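Local coordinates for protein P43 (Trichuris muris, PDB 6QIX) that is the major secreted protein of the whipworm parasite, tethers to matrix and inhibits interleukin-13 function, at residues Asp170-Glu175 and Met313-Arg318; Cys157-Gly162 and Thr307-His312; Arg86-Gly91 and Pro138-Leu143; Leu128-Thr133 and Leu325-Tyr330. One frame throughout, in Å; residues are numbered along the deposited sequence.

Contact 1. Residues Asp170-Glu175 and Met313-Arg318; sequences DYEPNE and MPHWKR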
# COMPACT_ATOMS: atom_id res chain seq x y z
N ASP A 170 12.46 5.17 14.49
CA ASP A 170 13.05 4.56 15.67
C ASP A 170 12.23 4.74 16.95
O ASP A 170 12.60 4.19 18.01
CB ASP A 170 14.46 5.14 15.89
CG ASP A 170 15.42 4.90 14.73
OD1 ASP A 170 15.25 3.94 13.96
OD2 ASP A 170 16.39 5.68 14.61
N TYR A 171 11.17 5.55 16.92
CA TYR A 171 10.33 5.82 18.07
C TYR A 171 9.01 5.06 17.95
O TYR A 171 8.46 4.94 16.85
CB TYR A 171 10.08 7.34 18.22
CG TYR A 171 11.33 8.06 18.68
CD1 TYR A 171 11.55 8.33 20.03
CD2 TYR A 171 12.30 8.44 17.78
CE1 TYR A 171 12.69 8.92 20.44
CE2 TYR A 171 13.46 9.04 18.21
CZ TYR A 171 13.64 9.28 19.53
OH TYR A 171 14.79 9.91 20.00
N GLU A 172 8.52 4.58 19.10
CA GLU A 172 7.27 3.85 19.21
C GLU A 172 6.51 4.34 20.43
O GLU A 172 7.12 4.85 21.38
CB GLU A 172 7.53 2.33 19.34
CG GLU A 172 8.35 1.79 18.14
CD GLU A 172 8.65 0.30 18.16
OE1 GLU A 172 8.18 -0.40 19.11
OE2 GLU A 172 9.35 -0.16 17.20
N PRO A 173 5.19 4.18 20.45
CA PRO A 173 4.44 4.61 21.65
C PRO A 173 4.90 3.83 22.86
O PRO A 173 5.21 2.63 22.76
CB PRO A 173 2.99 4.31 21.29
CG PRO A 173 3.00 4.25 19.74
CD PRO A 173 4.31 3.60 19.44
N ASN A 174 4.98 4.52 24.01
CA ASN A 174 5.11 3.79 25.25
C ASN A 174 3.81 3.03 25.52
O ASN A 174 2.82 3.16 24.79
CB ASN A 174 5.47 4.71 26.43
CG ASN A 174 4.44 5.79 26.72
OD1 ASN A 174 3.36 5.89 26.12
ND2 ASN A 174 4.81 6.64 27.69
N GLU A 175 3.82 2.23 26.59
CA GLU A 175 2.71 1.33 26.80
C GLU A 175 1.40 2.09 26.99
O GLU A 175 0.34 1.61 26.57
CB GLU A 175 2.99 0.43 28.00
CG GLU A 175 2.17 -0.80 28.02
CD GLU A 175 2.49 -1.70 29.18
OE1 GLU A 175 3.67 -1.74 29.64
OE2 GLU A 175 1.53 -2.34 29.66
N MET A 313 -2.24 -8.83 18.74
CA MET A 313 -1.11 -8.61 17.86
C MET A 313 -0.42 -7.29 18.19
O MET A 313 -1.07 -6.25 18.22
CB MET A 313 -1.53 -8.56 16.41
CG MET A 313 -2.07 -9.86 15.86
SD MET A 313 -2.15 -9.70 14.05
CE MET A 313 -2.67 -11.40 13.72
N PRO A 314 0.88 -7.29 18.42
CA PRO A 314 1.61 -6.02 18.49
C PRO A 314 1.61 -5.33 17.15
O PRO A 314 1.39 -5.95 16.09
CB PRO A 314 3.03 -6.42 18.90
CG PRO A 314 3.16 -7.83 18.58
CD PRO A 314 1.77 -8.45 18.57
N HIS A 315 1.88 -4.01 17.20
CA HIS A 315 1.73 -3.21 15.97
C HIS A 315 2.59 -3.75 14.83
O HIS A 315 2.16 -3.73 13.67
CB HIS A 315 1.99 -1.70 16.20
CG HIS A 315 3.32 -1.37 16.81
ND1 HIS A 315 4.49 -1.40 16.09
CD2 HIS A 315 3.65 -0.97 18.06
CE1 HIS A 315 5.50 -1.09 16.89
NE2 HIS A 315 5.01 -0.80 18.08
N TRP A 316 3.79 -4.27 15.13
CA TRP A 316 4.69 -4.70 14.04
C TRP A 316 4.16 -5.94 13.34
O TRP A 316 4.37 -6.14 12.12
CB TRP A 316 6.11 -4.95 14.58
CG TRP A 316 6.22 -6.03 15.66
CD1 TRP A 316 6.24 -5.84 17.04
CD2 TRP A 316 6.32 -7.44 15.44
NE1 TRP A 316 6.32 -7.06 17.67
CE2 TRP A 316 6.38 -8.05 16.72
CE3 TRP A 316 6.36 -8.24 14.28
CZ2 TRP A 316 6.47 -9.44 16.87
CZ3 TRP A 316 6.45 -9.61 14.42
CH2 TRP A 316 6.52 -10.21 15.74
N LYS A 317 3.44 -6.77 14.08
CA LYS A 317 2.87 -7.98 13.51
C LYS A 317 1.58 -7.65 12.76
O LYS A 317 1.38 -8.14 11.64
CB LYS A 317 2.65 -9.01 14.61
CG LYS A 317 2.13 -10.34 14.07
CD LYS A 317 1.85 -11.35 15.17
CE LYS A 317 3.08 -11.64 15.99
NZ LYS A 317 3.07 -13.06 16.45
N ARG A 318 0.70 -6.84 13.37
CA ARG A 318 -0.49 -6.36 12.66
C ARG A 318 -0.10 -5.70 11.33
O ARG A 318 -0.72 -5.97 10.29
CB ARG A 318 -1.23 -5.37 13.56
CG ARG A 318 -2.58 -4.86 13.04
CD ARG A 318 -2.47 -3.57 12.14
NE ARG A 318 -1.63 -2.56 12.78
CZ ARG A 318 -1.99 -1.79 13.80
NH1 ARG A 318 -3.20 -1.90 14.31
NH2 ARG A 318 -1.12 -0.96 14.35
O HOH W 1 4.51 0.61 21.08
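Glu172 and His315 are brought together by different first torsions. In Glu172, CG lies anti to the carbonyl carbon and beside the backbone N (chi1 -57°), and the chain then runs straight out to its carboxylate. His315 holds CG between its backbone N and carbonyl carbon (chi1 55°), which swings the imidazole off the first turn of the helix toward strand 172-173. The reach is long: the CA atoms of Glu172 and His315 are 9.5 Å apart, and the ends of the side chains make the contact. OE1 of Glu172 approaches the edge of the imidazole near its plane, 3.4 Å from NE2 of His315, while the carboxylate stands almost perpendicular to the ring. The N-H...O angle of 128° makes this a weak hydrogen bond. Pro173 adds a bridge through a water, which donates to Pro173 O at 2.7 Å and accepts a second weak bond from His315 NE2 at 3.4 Å. NE2 thus divides its donation between a carboxylate and a water, and both bonds are weak. The stronger polar partner of the glutamate is His186, bonded to OE2, so the carboxylate sits between two histidines. Its negative charge may favour protonation of one of them. Only 95 Å² is buried in this surface contact. It spans the gap between the two-stranded sheet formed by strands 172-173 and 180-181 and the start of helix 315-325; strand 155-160 runs close by, with His156 touching Glu172 and its ring meeting that of His315 obliquely.

Contact 2. Residues Cys157-Gly162 and Thr307-His312; sequences CIEKDG and TSKEKH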
# COMPACT_ATOMS: atom_id res chain seq x y z
N CYS A 157 1.63 2.59 15.48
CA CYS A 157 0.42 3.05 16.15
C CYS A 157 -0.12 2.01 17.10
O CYS A 157 -0.10 0.82 16.79
CB CYS A 157 -0.70 3.40 15.16
SG CYS A 157 -0.28 4.61 13.92
N ILE A 158 -0.63 2.47 18.25
CA ILE A 158 -1.44 1.64 19.14
C ILE A 158 -2.78 2.34 19.31
O ILE A 158 -2.90 3.55 19.13
CB ILE A 158 -0.77 1.38 20.51
CG1 ILE A 158 -0.64 2.70 21.28
CG2 ILE A 158 0.58 0.76 20.29
CD1 ILE A 158 -0.14 2.54 22.71
N GLU A 159 -3.78 1.57 19.67
CA GLU A 159 -5.11 2.10 19.94
C GLU A 159 -5.29 2.35 21.44
O GLU A 159 -4.98 1.48 22.24
CB GLU A 159 -6.17 1.12 19.44
CG GLU A 159 -7.59 1.67 19.53
CD GLU A 159 -8.64 0.67 19.07
OE1 GLU A 159 -8.31 -0.16 18.19
OE2 GLU A 159 -9.78 0.73 19.60
N LYS A 160 -5.76 3.54 21.80
CA LYS A 160 -6.06 3.88 23.18
C LYS A 160 -7.38 4.65 23.22
O LYS A 160 -7.49 5.71 22.60
CB LYS A 160 -4.97 4.73 23.80
CG LYS A 160 -3.62 4.01 23.98
CD LYS A 160 -3.72 2.73 24.81
CE LYS A 160 -2.67 2.66 25.89
NZ LYS A 160 -2.90 1.53 26.84
N ASP A 161 -8.36 4.08 23.91
CA ASP A 161 -9.66 4.67 24.21
C ASP A 161 -10.30 5.30 22.97
O ASP A 161 -10.75 6.44 22.99
CB ASP A 161 -9.55 5.69 25.35
CG ASP A 161 -10.92 6.08 25.90
OD1 ASP A 161 -11.84 5.23 25.88
OD2 ASP A 161 -11.07 7.24 26.35
N GLY A 162 -10.34 4.53 21.89
CA GLY A 162 -11.05 4.89 20.67
C GLY A 162 -10.29 5.79 19.73
O GLY A 162 -10.87 6.29 18.75
N THR A 307 -9.66 -9.59 14.33
CA THR A 307 -8.75 -10.69 14.67
C THR A 307 -7.45 -10.17 15.25
O THR A 307 -6.84 -10.82 16.10
CB THR A 307 -8.43 -11.53 13.43
OG1 THR A 307 -9.62 -12.16 12.97
CG2 THR A 307 -7.39 -12.61 13.75
N SER A 308 -6.95 -9.03 14.74
CA SER A 308 -5.68 -8.50 15.24
C SER A 308 -5.80 -8.15 16.71
O SER A 308 -4.82 -8.27 17.45
CB SER A 308 -5.23 -7.27 14.43
OG SER A 308 -6.07 -6.11 14.64
N LYS A 309 -6.97 -7.73 17.15
CA LYS A 309 -7.18 -7.49 18.57
C LYS A 309 -7.46 -8.78 19.35
O LYS A 309 -6.94 -8.95 20.46
CB LYS A 309 -8.34 -6.52 18.77
CG LYS A 309 -8.11 -5.15 18.21
CD LYS A 309 -9.41 -4.37 18.16
CE LYS A 309 -9.26 -3.13 17.30
NZ LYS A 309 -10.52 -2.33 17.28
N GLU A 310 -8.24 -9.71 18.79
CA GLU A 310 -8.50 -10.95 19.52
C GLU A 310 -7.20 -11.70 19.81
O GLU A 310 -7.06 -12.33 20.87
CB GLU A 310 -9.47 -11.84 18.73
CG GLU A 310 -10.82 -11.21 18.51
CD GLU A 310 -11.71 -12.07 17.63
OE1 GLU A 310 -11.57 -13.32 17.68
OE2 GLU A 310 -12.54 -11.52 16.87
N LYS A 311 -6.25 -11.68 18.88
CA LYS A 311 -5.00 -12.42 19.00
C LYS A 311 -3.88 -11.59 19.62
O LYS A 311 -2.71 -12.03 19.63
CB LYS A 311 -4.59 -12.95 17.61
CG LYS A 311 -5.67 -13.81 16.97
CD LYS A 311 -5.13 -14.94 16.10
CE LYS A 311 -5.80 -16.28 16.45
NZ LYS A 311 -5.24 -17.40 15.65
N HIS A 312 -4.22 -10.40 20.14
CA HIS A 312 -3.28 -9.52 20.82
C HIS A 312 -2.03 -9.24 19.99
O HIS A 312 -0.90 -9.34 20.48
CB HIS A 312 -2.90 -10.12 22.16
CG HIS A 312 -4.05 -10.77 22.86
ND1 HIS A 312 -4.98 -10.05 23.58
CD2 HIS A 312 -4.43 -12.07 22.95
CE1 HIS A 312 -5.88 -10.89 24.09
NE2 HIS A 312 -5.57 -12.11 23.71
O HOH W 2 -9.24 -0.53 15.73
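Glu159 and Lys309 meet only at the ends of their side chains, where a salt bridge joins OE1 of Glu159 to NZ of Lys309 at 3.2 Å. This is the close-packed part of the contact. CE of Lys309 lies equally near to the same OE1, also 3.2 Å, so the oxygen faces the last carbon-nitrogen bond of the lysine and does not sit in line beyond NZ. That oblique approach agrees with a weak hydrogen bond inside the ion pair. A water closes a small triangle: it donates to Glu159 OE1 at 2.7 Å and accepts from Lys309 NZ at 2.7 Å, both distances shorter than the direct one. Away from this triangle the contact is loose. The CA atoms of Glu159 and Lys309 are 9.9 Å apart, the two extended chains cross at about a right angle, and just 64 Å² is buried, with Lys309 largely in solvent. The glutamate reaches across with CG anti to its own N (chi1 -173°), and its other oxygen, OE2, makes a salt bridge with Lys113. The carboxylate therefore lies between two lysines, a setting that would probably stabilise its negative charge. On the helical side the chain comes to a defined end: His312 N bonds to Lys309 O at 3.1 Å, and Met313 N bonds back to Ser308 O. These two bonds, with His312 at positive phi, make a Schellman motif that terminates helix 292-310, whose last turn is linked by the water-bridged surface salt bridge to strand 155-160, an outermost strand of a three-stranded antiparallel sheet.

Contact 3. Residues Arg86-Gly91 and Pro138-Leu143; sequences RPNTEG and PSYVRL. With ACT (acetate ion), chain G.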
# COMPACT_ATOMS: atom_id res chain seq x y z
N ARG A 86 18.78 13.60 -12.57
CA ARG A 86 19.56 13.27 -13.76
C ARG A 86 18.58 12.96 -14.87
O ARG A 86 17.38 12.76 -14.63
CB ARG A 86 20.49 12.09 -13.51
CG ARG A 86 19.78 10.74 -13.49
CD ARG A 86 20.76 9.61 -13.15
NE ARG A 86 20.08 8.42 -12.67
CZ ARG A 86 20.69 7.39 -12.08
NH1 ARG A 86 22.00 7.43 -11.91
NH2 ARG A 86 19.97 6.35 -11.67
N PRO A 87 19.06 12.88 -16.12
CA PRO A 87 18.16 12.50 -17.22
C PRO A 87 17.51 11.14 -17.01
O PRO A 87 18.12 10.20 -16.49
CB PRO A 87 19.08 12.50 -18.45
CG PRO A 87 20.25 13.38 -18.06
CD PRO A 87 20.42 13.20 -16.57
N ASN A 88 16.24 11.03 -17.41
CA ASN A 88 15.52 9.77 -17.33
C ASN A 88 15.94 8.90 -18.51
O ASN A 88 15.50 9.10 -19.65
CB ASN A 88 14.01 10.00 -17.32
CG ASN A 88 13.22 8.70 -17.14
OD1 ASN A 88 13.80 7.61 -17.07
ND2 ASN A 88 11.90 8.82 -17.05
N THR A 89 16.80 7.92 -18.25
CA THR A 89 17.29 6.99 -19.24
C THR A 89 16.77 5.60 -18.89
O THR A 89 16.49 5.31 -17.73
CB THR A 89 18.81 6.99 -19.29
OG1 THR A 89 19.28 8.35 -19.32
CG2 THR A 89 19.30 6.25 -20.52
N GLU A 90 16.64 4.75 -19.91
CA GLU A 90 16.28 3.36 -19.66
C GLU A 90 17.24 2.75 -18.64
O GLU A 90 18.46 2.74 -18.85
CB GLU A 90 16.29 2.54 -20.96
CG GLU A 90 16.13 1.02 -20.75
CD GLU A 90 14.77 0.63 -20.18
OE1 GLU A 90 14.72 -0.29 -19.33
OE2 GLU A 90 13.74 1.22 -20.59
N GLY A 91 16.68 2.30 -17.52
CA GLY A 91 17.46 1.77 -16.43
C GLY A 91 17.98 2.80 -15.47
O GLY A 91 18.57 2.43 -14.45
N PRO A 138 8.12 -0.10 -15.87
CA PRO A 138 9.50 -0.60 -15.98
C PRO A 138 10.09 -0.83 -14.60
O PRO A 138 9.88 -0.05 -13.67
CB PRO A 138 10.24 0.52 -16.72
CG PRO A 138 9.13 1.38 -17.36
CD PRO A 138 7.99 1.28 -16.37
N SER A 139 10.86 -1.92 -14.48
CA SER A 139 11.44 -2.29 -13.20
C SER A 139 12.21 -1.12 -12.59
O SER A 139 12.10 -0.85 -11.39
CB SER A 139 12.34 -3.52 -13.39
OG SER A 139 12.92 -3.88 -12.14
N TYR A 140 12.99 -0.39 -13.39
CA TYR A 140 13.80 0.69 -12.82
C TYR A 140 12.93 1.83 -12.27
O TYR A 140 13.33 2.50 -11.29
CB TYR A 140 14.83 1.19 -13.86
CG TYR A 140 14.31 2.18 -14.87
CD1 TYR A 140 14.43 3.54 -14.66
CD2 TYR A 140 13.69 1.75 -16.06
CE1 TYR A 140 13.96 4.45 -15.58
CE2 TYR A 140 13.21 2.66 -16.98
CZ TYR A 140 13.36 4.01 -16.74
OH TYR A 140 12.91 4.95 -17.64
N VAL A 141 11.74 2.04 -12.85
CA VAL A 141 10.78 3.02 -12.34
C VAL A 141 10.19 2.56 -11.01
O VAL A 141 10.14 3.31 -10.01
CB VAL A 141 9.68 3.24 -13.39
CG1 VAL A 141 8.59 4.14 -12.85
CG2 VAL A 141 10.29 3.83 -14.68
N ARG A 142 9.75 1.31 -10.98
CA ARG A 142 9.20 0.74 -9.75
C ARG A 142 10.20 0.86 -8.63
O ARG A 142 9.85 1.28 -7.51
CB ARG A 142 8.80 -0.71 -10.00
CG ARG A 142 8.19 -1.38 -8.85
CD ARG A 142 7.72 -2.81 -9.20
NE ARG A 142 7.21 -3.31 -7.95
CZ ARG A 142 6.17 -4.10 -7.82
NH1 ARG A 142 5.53 -4.52 -8.94
NH2 ARG A 142 5.81 -4.48 -6.59
N LEU A 143 11.48 0.56 -8.90
CA LEU A 143 12.46 0.57 -7.84
C LEU A 143 12.79 1.99 -7.40
O LEU A 143 13.02 2.22 -6.21
CB LEU A 143 13.74 -0.15 -8.28
CG LEU A 143 13.51 -1.63 -8.59
CD1 LEU A 143 14.81 -2.29 -9.06
CD2 LEU A 143 12.94 -2.38 -7.41
C ACT G . 8.91 7.86 -15.10
O ACT G . 9.67 7.56 -16.06
OXT ACT G . 7.66 7.77 -15.02
CH3 ACT G . 9.59 8.38 -13.82
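Tyr140 reaches the 86-91 loop from the first turn of its helix, with CG set between the backbone N and the carbonyl carbon (chi1 82°). This places the phenol against the loop, which wraps along it. Gly91 lies over one face: its CA is 3.9 Å from the ring centroid and 26° off the normal, a CH-pi contact, and its N is 3.3 Å above the plane of the Tyr140 ring, over the centre. The positive phi of Gly91 suits a glycine, since a CB there would be jammed against the carbonyl O of Glu90. Across the opposite face, Val141 places CG2 near the rim, so the ring lies between a loop backbone and a methyl group of its own helix. At the far end, OH of Tyr140 donates to OD1 of Asn88 at 2.9 Å, with the donor tilted 18° from the carbonyl plane. Asn88 stretches out to it with CG anti to its N, and the amide is turned steeply against the ring. The same amide uses ND2 to bond an acetate oxygen at 2.7 Å; this ion, probably from the crystallisation liquor, is also held by Arg364. Glu90, bent at chi2, brings OE2 to 3.9 Å from CE2 of Tyr140. The outcome is a tyrosine from the N-terminal turn of helix 139-151 packed, through a glycine CH-pi contact and one hydroxyl bond, against the surface loop connecting strands 79-85 and 95-101.

Contact 4. Residues Leu128-Thr133 and Leu325-Tyr330; sequences LKQCFT and LMQLPY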
# COMPACT_ATOMS: atom_id res chain seq x y z
N LEU A 128 -0.95 3.96 -2.83
CA LEU A 128 -0.15 4.79 -3.73
C LEU A 128 1.03 4.02 -4.32
O LEU A 128 1.34 4.18 -5.50
CB LEU A 128 0.34 6.04 -3.02
CG LEU A 128 -0.74 7.04 -2.64
CD1 LEU A 128 -0.14 8.27 -2.00
CD2 LEU A 128 -1.56 7.43 -3.83
N LYS A 129 1.68 3.19 -3.52
CA LYS A 129 2.75 2.34 -4.04
C LYS A 129 2.23 1.48 -5.20
O LYS A 129 2.95 1.24 -6.18
CB LYS A 129 3.32 1.45 -2.92
CG LYS A 129 3.99 2.22 -1.81
CD LYS A 129 4.22 1.32 -0.61
CE LYS A 129 5.49 0.56 -0.72
NZ LYS A 129 5.80 -0.20 0.57
N GLN A 130 0.97 1.08 -5.13
CA GLN A 130 0.44 0.20 -6.16
C GLN A 130 0.25 0.91 -7.49
O GLN A 130 0.01 0.23 -8.51
CB GLN A 130 -0.85 -0.44 -5.63
CG GLN A 130 -0.53 -1.56 -4.64
CD GLN A 130 -1.73 -2.09 -3.91
OE1 GLN A 130 -2.85 -1.73 -4.22
NE2 GLN A 130 -1.51 -2.89 -2.89
N CYS A 131 0.40 2.23 -7.54
CA CYS A 131 0.37 2.90 -8.83
C CYS A 131 1.47 2.36 -9.73
O CYS A 131 1.35 2.41 -10.97
CB CYS A 131 0.55 4.41 -8.68
SG CYS A 131 -0.83 5.25 -7.83
N PHE A 132 2.57 1.89 -9.14
CA PHE A 132 3.72 1.47 -9.93
C PHE A 132 3.89 -0.04 -9.93
O PHE A 132 5.01 -0.55 -10.05
CB PHE A 132 4.96 2.21 -9.43
CG PHE A 132 4.74 3.72 -9.38
CD1 PHE A 132 4.63 4.45 -10.56
CD2 PHE A 132 4.54 4.38 -8.17
CE1 PHE A 132 4.38 5.79 -10.54
CE2 PHE A 132 4.31 5.73 -8.15
CZ PHE A 132 4.23 6.44 -9.34
N THR A 133 2.78 -0.77 -9.82
CA THR A 133 2.74 -2.23 -9.89
C THR A 133 2.05 -2.70 -11.16
O THR A 133 1.62 -3.86 -11.23
CB THR A 133 2.05 -2.84 -8.66
OG1 THR A 133 0.71 -2.33 -8.56
CG2 THR A 133 2.78 -2.54 -7.37
N LEU A 325 -2.20 -8.06 3.14
CA LEU A 325 -3.63 -8.00 2.83
C LEU A 325 -3.93 -6.85 1.86
O LEU A 325 -4.82 -6.98 1.00
CB LEU A 325 -4.42 -7.88 4.14
CG LEU A 325 -5.86 -8.33 4.19
CD1 LEU A 325 -5.99 -9.80 3.83
CD2 LEU A 325 -6.45 -8.08 5.58
N MET A 326 -3.19 -5.74 1.97
CA MET A 326 -3.36 -4.66 1.00
C MET A 326 -3.09 -5.08 -0.44
O MET A 326 -3.43 -4.32 -1.34
CB MET A 326 -2.48 -3.43 1.34
CG MET A 326 -2.97 -2.71 2.57
SD MET A 326 -4.39 -1.77 2.47
CE MET A 326 -3.96 -0.56 1.24
N GLN A 327 -2.41 -6.21 -0.65
CA GLN A 327 -2.07 -6.64 -2.01
C GLN A 327 -3.20 -7.39 -2.67
O GLN A 327 -3.11 -7.68 -3.87
CB GLN A 327 -0.82 -7.53 -2.01
CG GLN A 327 0.34 -6.97 -1.27
CD GLN A 327 0.70 -5.59 -1.68
OE1 GLN A 327 0.74 -5.26 -2.87
NE2 GLN A 327 1.01 -4.76 -0.68
N LEU A 328 -4.27 -7.71 -1.94
CA LEU A 328 -5.39 -8.37 -2.59
C LEU A 328 -5.99 -7.47 -3.68
O LEU A 328 -5.98 -6.24 -3.55
CB LEU A 328 -6.47 -8.74 -1.59
CG LEU A 328 -6.07 -9.96 -0.74
CD1 LEU A 328 -7.11 -10.15 0.35
CD2 LEU A 328 -5.95 -11.26 -1.58
N PRO A 329 -6.57 -8.05 -4.71
CA PRO A 329 -7.24 -7.24 -5.73
C PRO A 329 -8.38 -6.42 -5.16
O PRO A 329 -9.19 -6.92 -4.40
CB PRO A 329 -7.76 -8.29 -6.73
CG PRO A 329 -6.92 -9.55 -6.46
CD PRO A 329 -6.63 -9.50 -4.99
N TYR A 330 -8.44 -5.14 -5.55
CA TYR A 330 -9.45 -4.19 -5.11
C TYR A 330 -10.17 -3.67 -6.35
O TYR A 330 -9.57 -2.98 -7.18
CB TYR A 330 -8.79 -3.05 -4.34
CG TYR A 330 -9.71 -1.92 -3.89
CD1 TYR A 330 -9.96 -1.72 -2.55
CD2 TYR A 330 -10.27 -1.02 -4.80
CE1 TYR A 330 -10.77 -0.68 -2.13
CE2 TYR A 330 -11.08 0.02 -4.38
CZ TYR A 330 -11.32 0.18 -3.05
OH TYR A 330 -12.12 1.21 -2.56
O HOH W 3 -4.50 -4.03 -4.55
O HOH W 4 -4.29 -1.51 -1.83
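Direct hydrogen bonds from Gln130 to Met326 and Gln327 carry this contact, both donated by NE2. The bond from Gln130 NE2 to Met326 O is short and fairly straight, 2.9 Å at 163°; it leaves in the plane of the amide but meets the carbonyl from above its plane. The bond from Gln130 NE2 to Gln327 OE1 is longer and more bent, 3.3 Å at 135°, with the two amides nearly perpendicular. Gln327 is itself fixed by its NE2, which bonds to Lys323 O and Glu126 OE1. Waters gather at the other half of the Gln130 amide: OE1 lies 2.8 Å from each of two, which are also within hydrogen-bonding distance of Leu328 O and Met326 O respectively, though they have more acceptors in reach than protons to share. Bonds within each segment set the backbones. Thr133 OG1 donates to Gln130 O at 2.7 Å, and Thr133 N shares that acceptor; within 325-330, Leu328 N bonds to Leu325 O at 3.1 Å. The latter closes a type I beta turn, so a buried glutamine from the 3-10 segment 130-131 spans with its extended chain to the turn at the C-terminal end of helix 315-325 and bonds to its backbone near the centre of the chain.

How the contacts relate
Contact 4 is the buried one, about 5 Å from the centre of the chain to its own centre, and uses neutral amides, a backbone carbonyl and ordered waters. Contacts 1, 2 and 3 lie at the surface, roughly 20 Å out. Contacts 1 and 2 adjoin: helix 292-310 leads into helix 315-325 in the chain, Arg318 NH2 makes a weak hydrogen bond to Cys157 O between them, and each ties this helical stretch to a different beta strand by a charged or ionisable pair assisted by water. Contact 3 depends instead on an aromatic face and a phenol hydrogen bond. It touches contact 4 through Arg142, packed on Phe132 and Thr133, and their segments alternate along the chain. Contacts 1 and 2 both fall within the loop that contact 4 closes.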